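Local coordinates for universal stress protein A-like protein (Arabidopsis thaliana, PDB 2GM3), which binds AMP and belongs to the universal stress protein A family, its wider physiological role being unsettled, at residues 33-36 with 37-41. Sequence-based numbering, arbitrary orientation.
Sequences WTLE and KIVRS
Lys37 sets its CG methylene over one face of the Trp33 indole: CG lies 3.6 Å from the centroid of the Trp33 five-membered ring and 17° off the ring normal, the geometry of a CH-pi contact. Two torsions bring this about. The indole swings anti to the Trp33 backbone N (chi1 -174°), while a bend at chi2 (-75°) lets the lysine side chain run at about a right angle to that of Trp33, with CG over the ring, and carry its ammonium on to Glu36. There NZ forms a salt bridge 3.1 Å from Glu36 OE2, meeting the carboxylate well above its plane. On the ring's six-membered side, Trp33 CZ3 meets Ile38 CG1 at 3.8 Å. With an alanine at Trp33, Lys37 CG would probably lose the flat surface beneath it and the lysine be freer to turn, and a gap would probably open beside Ile38 CG1. Two residues along, Leu35 and Val39 lie side by side, pointing the same way, CD2 of Leu35 touching CG2 of Val39 at 3.7 Å.

The backbone documents a change of pitch as the helix ends. Lys37 N still bonds to Trp33 O (2.7 Å) in the alpha pattern, but Thr34 O accepts both Ile38 N, from above its carbonyl plane, and Val39 N at 3.0 Å, the latter being the i+5 bond of a pi-type turn. Arg40 N repeats that spacing to Leu35 O (2.8 Å), and Arg40 then leaves the helix with positive phi. Its guanidinium reaches the second subunit, with NE in a salt bridge to Asp45 and NH1 bonded to Thr6 there. Within the chain, this C-terminal end of helix 25-39, the crossover between parallel strands 6-11 and 46-54, packs Trp33 and Ile38 on Met159 of strand 158-162 and Val39 on Phe46 of strand 46-54.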
# COMPACT_ATOMS: atom_id res chain seq x y z
N TRP A 33 0.60 -11.98 -2.11
CA TRP A 33 0.93 -11.02 -3.12
C TRP A 33 2.18 -10.25 -2.72
O TRP A 33 3.06 -10.05 -3.56
CB TRP A 33 -0.23 -10.05 -3.29
CG TRP A 33 -0.07 -9.10 -4.40
CD1 TRP A 33 -0.52 -9.26 -5.68
CD2 TRP A 33 0.57 -7.83 -4.35
NE1 TRP A 33 -0.20 -8.17 -6.42
CE2 TRP A 33 0.47 -7.27 -5.64
CE3 TRP A 33 1.24 -7.11 -3.35
CZ2 TRP A 33 1.02 -6.03 -5.96
CZ3 TRP A 33 1.77 -5.86 -3.67
CH2 TRP A 33 1.64 -5.33 -4.97
N THR A 34 2.23 -9.81 -1.46
CA THR A 34 3.39 -9.11 -0.96
C THR A 34 4.66 -9.93 -1.09
O THR A 34 5.66 -9.39 -1.50
CB THR A 34 3.22 -8.64 0.51
OG1 THR A 34 2.04 -7.84 0.61
CG2 THR A 34 4.40 -7.78 0.93
N LEU A 35 4.60 -11.24 -0.78
CA LEU A 35 5.77 -12.11 -0.93
C LEU A 35 6.16 -12.24 -2.37
O LEU A 35 7.34 -12.15 -2.70
CB LEU A 35 5.52 -13.49 -0.38
CG LEU A 35 5.31 -13.47 1.12
CD1 LEU A 35 5.20 -14.95 1.50
CD2 LEU A 35 6.49 -12.80 1.80
N GLU A 36 5.17 -12.42 -3.23
CA GLU A 36 5.42 -12.64 -4.63
C GLU A 36 5.95 -11.38 -5.32
O GLU A 36 6.95 -11.43 -6.02
CB GLU A 36 4.16 -13.11 -5.34
CG GLU A 36 4.43 -13.51 -6.79
CD GLU A 36 3.16 -13.79 -7.58
OE1 GLU A 36 2.09 -14.03 -6.97
OE2 GLU A 36 3.26 -13.77 -8.83
N LYS A 37 5.28 -10.24 -5.13
CA LYS A 37 5.60 -9.04 -5.90
C LYS A 37 6.55 -8.07 -5.23
O LYS A 37 7.25 -7.34 -5.93
CB LYS A 37 4.35 -8.25 -6.32
CG LYS A 37 3.24 -9.06 -6.88
CD LYS A 37 3.49 -9.52 -8.26
CE LYS A 37 2.21 -10.10 -8.83
NZ LYS A 37 2.50 -11.00 -10.01
N ILE A 38 6.57 -8.06 -3.90
CA ILE A 38 7.46 -7.12 -3.17
C ILE A 38 8.73 -7.77 -2.61
O ILE A 38 9.82 -7.31 -2.89
CB ILE A 38 6.70 -6.31 -2.06
CG1 ILE A 38 5.43 -5.65 -2.63
CG2 ILE A 38 7.62 -5.31 -1.31
CD1 ILE A 38 5.59 -4.23 -3.04
N VAL A 39 8.58 -8.83 -1.83
CA VAL A 39 9.73 -9.52 -1.26
C VAL A 39 10.49 -10.22 -2.38
O VAL A 39 11.71 -10.09 -2.47
CB VAL A 39 9.29 -10.55 -0.18
CG1 VAL A 39 10.50 -11.35 0.31
CG2 VAL A 39 8.55 -9.87 0.97
N ARG A 40 9.76 -10.94 -3.24
CA ARG A 40 10.37 -11.68 -4.35
C ARG A 40 11.42 -12.64 -3.79
O ARG A 40 11.22 -13.20 -2.73
CB ARG A 40 10.93 -10.72 -5.42
CG ARG A 40 9.84 -9.75 -6.02
CD ARG A 40 10.36 -8.66 -6.97
NE ARG A 40 11.13 -9.20 -8.10
CZ ARG A 40 10.67 -9.34 -9.35
NH1 ARG A 40 9.42 -9.01 -9.68
NH2 ARG A 40 11.48 -9.83 -10.28
N SER A 41 12.54 -12.80 -4.48
CA SER A 41 13.63 -13.65 -3.96
C SER A 41 14.50 -12.92 -2.93
O SER A 41 15.39 -13.52 -2.32
CB SER A 41 14.49 -14.13 -5.11
OG SER A 41 15.18 -13.03 -5.67